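Local coordinates for imine reductase (Bacillus cereus, PDB 4D3D), which catalyses the NADPH-dependent, S-selective reduction of the imine 2-methylpyrroline, and probably of related imines, at residues S55-L60 and A65-T70; D174-D179 and M184-I189; T151-S154 and V159-A162. All blocks are in the same frame, centred on the assembly; numbering follows the deposited sequence. Where two conformers were deposited one is given.

Contact 1 of 3, residues S55-L60 and A65-T70; sequences SKADQL and AIRVST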
loop_
_atom_site.group_PDB
_atom_site.type_symbol
_atom_site.label_atom_id
_atom_site.label_comp_id
_atom_site.label_asym_id
_atom_site.label_seq_id
_atom_site.Cartn_x
_atom_site.Cartn_y
_atom_site.Cartn_z
ATOM N N SER B 55 -11.521 5.509 -41.199
ATOM C CA SER B 55 -11.189 6.944 -41.073
ATOM C C SER B 55 -10.291 7.275 -39.883
ATOM O O SER B 55 -9.637 8.347 -39.882
ATOM C CB SER B 55 -12.467 7.762 -40.926
ATOM O OG SER B 55 -13.097 7.446 -39.699
ATOM N N LYS B 56 -10.247 6.389 -38.892
ATOM C CA LYS B 56 -9.347 6.629 -37.724
ATOM C C LYS B 56 -7.864 6.751 -38.180
ATOM O O LYS B 56 -6.977 7.279 -37.443
ATOM C CB LYS B 56 -9.488 5.497 -36.664
ATOM C CG LYS B 56 -10.773 5.470 -35.842
ATOM N N ALA B 57 -7.590 6.214 -39.382
ATOM C CA ALA B 57 -6.233 6.248 -39.961
ATOM C C ALA B 57 -5.869 7.558 -40.764
ATOM O O ALA B 57 -4.737 7.690 -41.282
ATOM C CB ALA B 57 -6.031 5.004 -40.852
ATOM N N ASP B 58 -6.808 8.487 -40.944
ATOM C CA ASP B 58 -6.510 9.625 -41.856
ATOM C C ASP B 58 -5.247 10.426 -41.510
ATOM O O ASP B 58 -4.474 10.769 -42.396
ATOM C CB ASP B 58 -7.727 10.601 -41.955
ATOM C CG ASP B 58 -8.953 9.978 -42.603
ATOM O OD1 ASP B 58 -8.834 9.035 -43.412
ATOM O OD2 ASP B 58 -10.075 10.452 -42.312
ATOM N N GLN B 59 -5.026 10.760 -40.238
ATOM C CA GLN B 59 -3.861 11.617 -39.905
ATOM C C GLN B 59 -2.547 10.886 -40.196
ATOM O O GLN B 59 -1.550 11.453 -40.695
ATOM C CB GLN B 59 -3.911 12.076 -38.453
ATOM N N LEU B 60 -2.542 9.584 -39.880
ATOM C CA LEU B 60 -1.354 8.759 -40.098
ATOM C C LEU B 60 -1.050 8.607 -41.582
ATOM O O LEU B 60 0.095 8.578 -41.984
ATOM C CB LEU B 60 -1.558 7.381 -39.417
ATOM C CG LEU B 60 -1.505 7.430 -37.891
ATOM C CD1 LEU B 60 -2.050 6.122 -37.288
ATOM C CD2 LEU B 60 -0.102 7.748 -37.382
ATOM N N ALA B 65 1.857 6.714 -43.530
ATOM C CA ALA B 65 1.375 5.343 -43.228
ATOM C C ALA B 65 0.656 4.822 -44.431
ATOM O O ALA B 65 -0.016 5.594 -45.125
ATOM C CB ALA B 65 0.417 5.356 -42.054
ATOM N N ILE B 66 0.732 3.518 -44.648
ATOM C CA ILE B 66 0.005 2.875 -45.695
ATOM C C ILE B 66 -1.261 2.211 -45.055
ATOM O O ILE B 66 -1.137 1.245 -44.288
ATOM C CB ILE B 66 0.900 1.801 -46.317
ATOM C CG1 ILE B 66 2.236 2.424 -46.799
ATOM C CG2 ILE B 66 0.165 1.064 -47.419
ATOM C CD1 ILE B 66 2.047 3.419 -47.895
ATOM N N ARG B 67 -2.434 2.761 -45.314
ATOM C CA ARG B 67 -3.683 2.174 -44.904
ATOM C C ARG B 67 -4.090 1.108 -45.916
ATOM O O ARG B 67 -4.096 1.320 -47.134
ATOM C CB ARG B 67 -4.786 3.212 -44.786
ATOM C CG ARG B 67 -6.202 2.642 -44.488
ATOM C CD ARG B 67 -7.249 3.722 -44.162
ATOM N NE ARG B 67 -7.127 4.833 -45.109
ATOM C CZ ARG B 67 -7.499 6.107 -44.870
ATOM N NH1 ARG B 67 -8.080 6.492 -43.717
ATOM N NH2 ARG B 67 -7.254 7.010 -45.818
ATOM N N VAL B 68 -4.432 -0.038 -45.409
ATOM C CA VAL B 68 -5.022 -1.092 -46.206
ATOM C C VAL B 68 -6.465 -1.393 -45.820
ATOM O O VAL B 68 -6.910 -1.166 -44.703
ATOM C CB VAL B 68 -4.200 -2.411 -46.127
ATOM C CG1 VAL B 68 -2.771 -2.148 -46.639
ATOM C CG2 VAL B 68 -4.149 -2.923 -44.725
ATOM N N SER B 69 -7.197 -1.912 -46.777
ATOM C CA SER B 69 -8.627 -2.095 -46.570
ATOM C C SER B 69 -9.003 -3.262 -45.634
ATOM O O SER B 69 -9.988 -3.187 -44.839
ATOM C CB SER B 69 -9.310 -2.279 -47.947
ATOM O OG SER B 69 -10.750 -2.486 -47.776
ATOM N N THR B 70 -8.223 -4.339 -45.712
ATOM C CA THR B 70 -8.610 -5.600 -45.031
ATOM C C THR B 70 -7.526 -6.117 -44.084
ATOM O O THR B 70 -6.318 -5.823 -44.240
ATOM C CB THR B 70 -8.904 -6.724 -46.053
ATOM O OG1 THR B 70 -7.720 -7.202 -46.709
ATOM C CG2 THR B 70 -9.866 -6.268 -47.145
#

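Contact 2 of 3, residues D174-D179 and M184-I189; sequences DYRGED and MLYYQI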
loop_
_atom_site.group_PDB
_atom_site.type_symbol
_atom_site.label_atom_id
_atom_site.label_comp_id
_atom_site.label_asym_id
_atom_site.label_seq_id
_atom_site.Cartn_x
_atom_site.Cartn_y
_atom_site.Cartn_z
ATOM N N ASP B 174 11.435 -4.670 -20.671
ATOM C CA ASP B 174 11.752 -5.486 -19.541
ATOM C C ASP B 174 11.236 -6.861 -19.804
ATOM O O ASP B 174 10.099 -7.174 -19.543
ATOM C CB ASP B 174 11.179 -4.854 -18.256
ATOM C CG ASP B 174 11.500 -5.673 -16.962
ATOM O OD1 ASP B 174 12.132 -6.739 -16.999
ATOM O OD2 ASP B 174 11.030 -5.226 -15.879
ATOM N N TYR B 175 12.094 -7.732 -20.344
ATOM C CA TYR B 175 11.712 -9.088 -20.650
ATOM C C TYR B 175 11.651 -9.927 -19.367
ATOM O O TYR B 175 12.652 -10.068 -18.658
ATOM C CB TYR B 175 12.718 -9.757 -21.630
ATOM C CG TYR B 175 12.397 -11.186 -21.947
ATOM C CD1 TYR B 175 11.338 -11.537 -22.841
ATOM C CD2 TYR B 175 13.076 -12.227 -21.344
ATOM C CE1 TYR B 175 11.073 -12.859 -23.136
ATOM C CE2 TYR B 175 12.763 -13.557 -21.591
ATOM C CZ TYR B 175 11.776 -13.885 -22.498
ATOM O OH TYR B 175 11.544 -15.224 -22.744
ATOM N N ARG B 176 10.509 -10.497 -19.066
ATOM C CA ARG B 176 10.308 -11.267 -17.809
ATOM C C ARG B 176 10.375 -12.777 -17.870
ATOM O O ARG B 176 10.331 -13.448 -16.815
ATOM C CB ARG B 176 8.906 -10.959 -17.261
ATOM C CG ARG B 176 8.686 -9.509 -17.022
ATOM C CD ARG B 176 9.348 -8.847 -15.804
ATOM N NE ARG B 176 10.782 -8.892 -15.792
ATOM C CZ ARG B 176 11.584 -9.571 -14.982
ATOM N NH1 ARG B 176 11.203 -10.374 -13.987
ATOM N NH2 ARG B 176 12.849 -9.459 -15.225
ATOM N N GLY B 177 10.446 -13.381 -19.044
ATOM C CA GLY B 177 10.516 -14.849 -19.139
ATOM C C GLY B 177 9.683 -15.463 -20.254
ATOM O O GLY B 177 9.030 -14.722 -20.989
ATOM N N GLU B 178 9.731 -16.788 -20.323
ATOM C CA GLU B 178 9.169 -17.481 -21.491
ATOM C C GLU B 178 7.636 -17.630 -21.432
ATOM O O GLU B 178 7.006 -17.697 -22.481
ATOM C CB GLU B 178 9.853 -18.830 -21.741
ATOM C CG GLU B 178 11.304 -18.755 -22.192
ATOM C CD GLU B 178 11.610 -19.214 -23.644
ATOM O OE1 GLU B 178 10.932 -20.030 -24.298
ATOM O OE2 GLU B 178 12.606 -18.748 -24.139
ATOM N N ASP B 179 7.056 -17.667 -20.260
ATOM C CA ASP B 179 5.610 -17.849 -20.122
ATOM C C ASP B 179 4.955 -16.588 -20.640
ATOM O O ASP B 179 5.190 -15.492 -20.123
ATOM C CB ASP B 179 5.289 -18.057 -18.611
ATOM C CG ASP B 179 3.835 -17.877 -18.237
ATOM O OD1 ASP B 179 2.904 -18.074 -19.030
ATOM O OD2 ASP B 179 3.581 -17.688 -17.022
ATOM N N MET B 184 1.727 -9.901 -18.197
ATOM C CA MET B 184 0.484 -9.479 -17.549
ATOM C C MET B 184 0.551 -9.688 -16.013
ATOM O O MET B 184 -0.036 -8.904 -15.239
ATOM C CB MET B 184 -0.717 -10.200 -18.149
ATOM C CG MET B 184 -0.994 -9.834 -19.653
ATOM S SD MET B 184 -0.513 -8.164 -20.249
ATOM C CE MET B 184 -1.708 -7.686 -19.206
ATOM N N LEU B 185 1.223 -10.734 -15.600
ATOM C CA LEU B 185 1.344 -11.059 -14.178
ATOM C C LEU B 185 1.995 -9.896 -13.449
ATOM O O LEU B 185 1.404 -9.360 -12.489
ATOM C CB LEU B 185 2.105 -12.309 -13.923
ATOM C CG LEU B 185 2.266 -12.625 -12.380
ATOM C CD1 LEU B 185 0.976 -13.026 -11.668
ATOM C CD2 LEU B 185 3.353 -13.650 -12.310
ATOM N N TYR B 186 3.146 -9.485 -13.897
ATOM C CA TYR B 186 3.900 -8.400 -13.220
ATOM C C TYR B 186 3.118 -7.058 -13.214
ATOM O O TYR B 186 3.021 -6.353 -12.219
ATOM C CB TYR B 186 5.255 -8.192 -13.811
ATOM C CG TYR B 186 6.306 -9.252 -13.403
ATOM C CD1 TYR B 186 6.459 -10.439 -14.091
ATOM C CD2 TYR B 186 7.095 -9.071 -12.248
ATOM C CE1 TYR B 186 7.391 -11.405 -13.704
ATOM C CE2 TYR B 186 8.015 -10.045 -11.851
ATOM C CZ TYR B 186 8.176 -11.182 -12.564
ATOM O OH TYR B 186 9.142 -12.115 -12.173
ATOM N N TYR B 187 2.458 -6.742 -14.348
ATOM C CA TYR B 187 1.606 -5.578 -14.422
ATOM C C TYR B 187 0.425 -5.603 -13.417
ATOM O O TYR B 187 0.237 -4.650 -12.614
ATOM C CB TYR B 187 1.057 -5.493 -15.862
ATOM C CG TYR B 187 0.368 -4.143 -16.084
ATOM C CD1 TYR B 187 1.080 -3.016 -16.475
ATOM C CD2 TYR B 187 -0.977 -4.032 -15.843
ATOM C CE1 TYR B 187 0.436 -1.793 -16.638
ATOM C CE2 TYR B 187 -1.643 -2.836 -16.019
ATOM C CZ TYR B 187 -0.955 -1.729 -16.370
ATOM O OH TYR B 187 -1.671 -0.549 -16.530
ATOM N N GLN B 188 -0.325 -6.680 -13.401
ATOM C CA GLN B 188 -1.516 -6.748 -12.578
ATOM C C GLN B 188 -1.195 -6.797 -11.081
ATOM O O GLN B 188 -1.923 -6.174 -10.290
ATOM C CB GLN B 188 -2.384 -7.958 -12.915
ATOM C CG GLN B 188 -2.962 -7.979 -14.329
ATOM C CD GLN B 188 -3.751 -6.744 -14.720
ATOM O OE1 GLN B 188 -4.176 -5.981 -13.875
ATOM N NE2 GLN B 188 -3.949 -6.539 -16.067
ATOM N N ILE B 189 -0.151 -7.521 -10.710
ATOM C CA ILE B 189 0.178 -7.599 -9.225
ATOM C C ILE B 189 0.716 -6.206 -8.741
ATOM O O ILE B 189 0.460 -5.830 -7.592
ATOM C CB ILE B 189 1.130 -8.764 -8.884
ATOM C CG1 ILE B 189 2.496 -8.602 -9.482
ATOM C CG2 ILE B 189 0.439 -10.081 -9.237
ATOM C CD1 ILE B 189 3.428 -9.783 -9.105
HETATM O O HOH W 1 9.681 -13.761 -14.186
#

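Contact 3 of 3, residues T151-S154 and V159-A162; sequences TYYS and VFEA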
loop_
_atom_site.group_PDB
_atom_site.type_symbol
_atom_site.label_atom_id
_atom_site.label_comp_id
_atom_site.label_asym_id
_atom_site.label_seq_id
_atom_site.Cartn_x
_atom_site.Cartn_y
_atom_site.Cartn_z
ATOM N N THR B 151 8.086 -1.187 -21.066
ATOM C CA THR B 151 7.016 -2.188 -21.310
ATOM C C THR B 151 7.503 -3.567 -20.883
ATOM O O THR B 151 8.673 -3.979 -21.149
ATOM C CB THR B 151 6.731 -2.197 -22.806
ATOM O OG1 THR B 151 6.245 -0.897 -23.203
ATOM C CG2 THR B 151 5.728 -3.263 -23.206
ATOM N N TYR B 152 6.692 -4.306 -20.138
ATOM C CA TYR B 152 7.006 -5.694 -19.797
ATOM C C TYR B 152 6.766 -6.586 -21.010
ATOM O O TYR B 152 5.760 -6.443 -21.655
ATOM C CB TYR B 152 6.052 -6.219 -18.718
ATOM C CG TYR B 152 6.126 -5.538 -17.365
ATOM C CD1 TYR B 152 7.289 -5.566 -16.648
ATOM C CD2 TYR B 152 5.036 -4.920 -16.809
ATOM C CE1 TYR B 152 7.382 -4.959 -15.399
ATOM C CE2 TYR B 152 5.131 -4.305 -15.548
ATOM C CZ TYR B 152 6.331 -4.295 -14.887
ATOM O OH TYR B 152 6.511 -3.713 -13.604
ATOM N N TYR B 153 7.670 -7.504 -21.296
ATOM C CA TYR B 153 7.481 -8.451 -22.355
ATOM C C TYR B 153 7.715 -9.848 -21.927
ATOM O O TYR B 153 8.513 -10.168 -21.034
ATOM C CB TYR B 153 8.462 -8.121 -23.502
ATOM C CG TYR B 153 8.102 -6.925 -24.335
ATOM C CD1 TYR B 153 6.984 -6.935 -25.129
ATOM C CD2 TYR B 153 8.837 -5.734 -24.230
ATOM C CE1 TYR B 153 6.643 -5.839 -25.900
ATOM C CE2 TYR B 153 8.502 -4.610 -24.989
ATOM C CZ TYR B 153 7.408 -4.653 -25.817
ATOM O OH TYR B 153 6.997 -3.597 -26.603
ATOM N N SER B 154 6.920 -10.785 -22.466
ATOM C CA SER B 154 7.147 -12.199 -22.193
ATOM C C SER B 154 6.699 -13.083 -23.354
ATOM O O SER B 154 5.924 -12.634 -24.224
ATOM C CB SER B 154 6.490 -12.705 -20.902
ATOM O OG SER B 154 5.084 -12.623 -20.939
ATOM N N VAL B 159 12.109 -15.411 -30.146
ATOM C CA VAL B 159 11.178 -14.564 -30.882
ATOM C C VAL B 159 11.329 -13.109 -30.381
ATOM O O VAL B 159 11.432 -12.180 -31.128
ATOM C CB VAL B 159 9.700 -15.077 -30.769
ATOM C CG1 VAL B 159 8.753 -14.112 -31.438
ATOM C CG2 VAL B 159 9.518 -16.430 -31.458
ATOM N N PHE B 160 11.322 -12.938 -29.048
ATOM C CA PHE B 160 11.529 -11.640 -28.473
ATOM C C PHE B 160 12.861 -10.998 -28.925
ATOM O O PHE B 160 12.887 -9.839 -29.348
ATOM C CB PHE B 160 11.445 -11.644 -26.922
ATOM C CG PHE B 160 11.744 -10.279 -26.327
ATOM C CD1 PHE B 160 10.845 -9.232 -26.474
ATOM C CD2 PHE B 160 12.972 -10.023 -25.765
ATOM C CE1 PHE B 160 11.170 -7.956 -25.998
ATOM C CE2 PHE B 160 13.279 -8.775 -25.272
ATOM C CZ PHE B 160 12.377 -7.741 -25.412
ATOM N N GLU B 161 13.966 -11.749 -28.878
ATOM C CA GLU B 161 15.214 -11.133 -29.251
ATOM C C GLU B 161 15.240 -10.735 -30.721
ATOM O O GLU B 161 15.863 -9.731 -31.112
ATOM C CB GLU B 161 16.352 -12.082 -28.950
ATOM C CG GLU B 161 16.652 -12.244 -27.466
ATOM C CD GLU B 161 17.022 -10.923 -26.776
ATOM O OE1 GLU B 161 17.554 -9.982 -27.413
ATOM O OE2 GLU B 161 16.753 -10.804 -25.565
ATOM N N ALA B 162 14.548 -11.491 -31.548
ATOM C CA ALA B 162 14.531 -11.163 -33.002
ATOM C C ALA B 162 13.863 -9.824 -33.295
ATOM O O ALA B 162 14.163 -9.176 -34.298
ATOM C CB ALA B 162 13.844 -12.251 -33.775
#

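Contact 1 of 3, residues S55-L60 and A65-T70
In the Rossmann-type NADP-binding domain, the beta-alpha-beta unit formed by strand 46-50, helix 58-62 and strand 66-67 is closed by a contact in which Arg67 and Ala65 meet the start and the middle of the short helix. Arg67 bridges the larger gap. Its CG lies anti to the backbone N (chi1 174°), which carries the chain across toward the helix, and a bend at chi3 turns the guanidinium to Asp58. Arg67 NH1 donates to Asp58 OD1 over 2.7 Å in an almost straight salt-bridged hydrogen bond. The oxygen lies in the guanidinium plane, at its edge, whereas the nitrogen approaches OD1 on the anti side and somewhat out of the carboxylate plane; the two flat groups stand 83° apart, and the one bond of the pair is that from NH1 to OD1. NH1 also donates to the Ser54 carbonyl. On the way, Arg67 CD passes 3.8 Å from Ala57 CB, and NH1 lies near the same methyl. At the other end of the helix segment, Ala65 N donates to Leu60 O at 3.0 Å. Leu60 CB packs against Ala65 CB at 3.9 Å. The Leu60 side chain continues onto helix 31-42, touching Ala37 and Leu41, close to the glycine-rich turn that resembles a GxGxxG dinucleotide motif. With a carboxylate and a backbone carbonyl both gripping NH1, the guanidinium is fixed at one corner, and its charge probably helps keep Asp58 ionised at this partly exposed edge of the sheet.

Contact 2 of 3, residues D174-D179 and M184-I189
Arg176 reaches Tyr186 along nearly its whole length, starting at Arg176 CB, which lies 3.9 Å from Tyr186 CE1. Arg176 CG comes next, 3.8 Å from Tyr186 CD1. A bend at chi2 sets Arg176 CD over the ring face, 3.8 Å from the centroid of Tyr186 and only 14° off the normal, a CH-pi contact, and a second bend at chi3 turns the chain beyond it. Past CD the chain leans partly aside to Asp174, a residue of its own segment. Arg176 NE donates to Asp174 OD1 at 2.8 Å in a salt bridge, meeting the oxygen from above the carboxylate plane, and NH2 adds a weak bond to the same atom. Arg176 CZ remains over the Tyr186 ring, 4.8 Å from its centroid, in a cation-pi arrangement in which the guanidinium stands upright on the ring, the planes 89° apart.

This pairing spans the junction between the nucleotide-binding sheet, of which strand 171-175 is the last strand, and the long helix 182-210 that leads into the C-terminal domain, as in 6-phosphogluconate dehydrogenase relatives. The second subunit of the dimer also adjoins the site, where its Tyr221 packs on Arg176, meets the Tyr186 ring edge-to-face and bonds to Asp174 OD2, so the carboxylate that holds NE is itself held from across the interface.

At the tip, Arg176 NH1 turns back to the phenol, 3.3 Å from Tyr186 OH, with that oxygen near the guanidinium plane. A water joins the same OH to the backbone of Arg176: it donates to Arg176 O at 2.7 Å and lies 2.7 Å from Tyr186 OH.

Contact 3 of 3, residues T151-S154 and V159-A162
Residues 151-154 run in extended strand conformation while residues 159-162 form a helical turn, and the two backbones are bridged by one buried aromatic pair, Tyr153 and Phe160, whose CB atoms both point toward the opposite segment. On the strand side, Tyr153 has CG anti to its carbonyl carbon (chi1 -75°), and its ring rises beside the backbone. On the helix side, Phe160 has the other arrangement, CG anti to the backbone N (chi1 177°), which sends the ring out from the helix toward the sheet.

The leading atom is Phe160 CE1. Phe160 CE1 lies 3.6 Å from Tyr153 CG, with Tyr153 CB and CD2 hardly farther, so a single ring carbon fits against the root of the tyrosine ring rather than its hydroxyl end. Phe160 CD1 follows at 4.0 Å from Tyr153 CB. The two side chains cross at about a right angle, yet their ring planes are inclined by 35°, with centroids 5.5 Å apart; the approach is oblique, and the interaction is wholly apolar.

Strand 149-155, helix 157-170 and strand 171-175 form a beta-alpha-beta unit at the far end of the nucleotide-binding sheet, and the aromatic pair packs the first turn of that helix against the sheet. Both side chains also touch Ser173 of the parallel strand 171-175, and Tyr153 reaches Ile133 on the neighbouring strand 131-137.

Within its own strand, Thr151 CG2 rests 3.4 Å above the plane of the Tyr153 ring, toward its rim, and probably restricts how that ring can turn. Phe160 meets a further ring, that of Tyr175 on strand 171-175.

How the contacts relate
All three contacts reach the same eight-stranded sheet. Contact 1 is at the end bordered by strand 66-67, whereas contacts 2 and 3 share the opposite end, on the neighbouring strands 171-175 and 149-155. Contact 1 stands apart, its nearest atoms about 17 Å from contact 3 and about 22 Å from contact 2. Contacts 2 and 3 touch, with centres about 10 Å apart: Arg176 N lies 2.8 Å from Tyr153 O and Asp174 N lies 2.9 Å from Thr151 O, probable hydrogen bonds between the strands. Contact 2 then leads from the sheet into the C-terminal helices; the Tyr186 side chain is about 13 Å from a bound polyethylene glycol fragment.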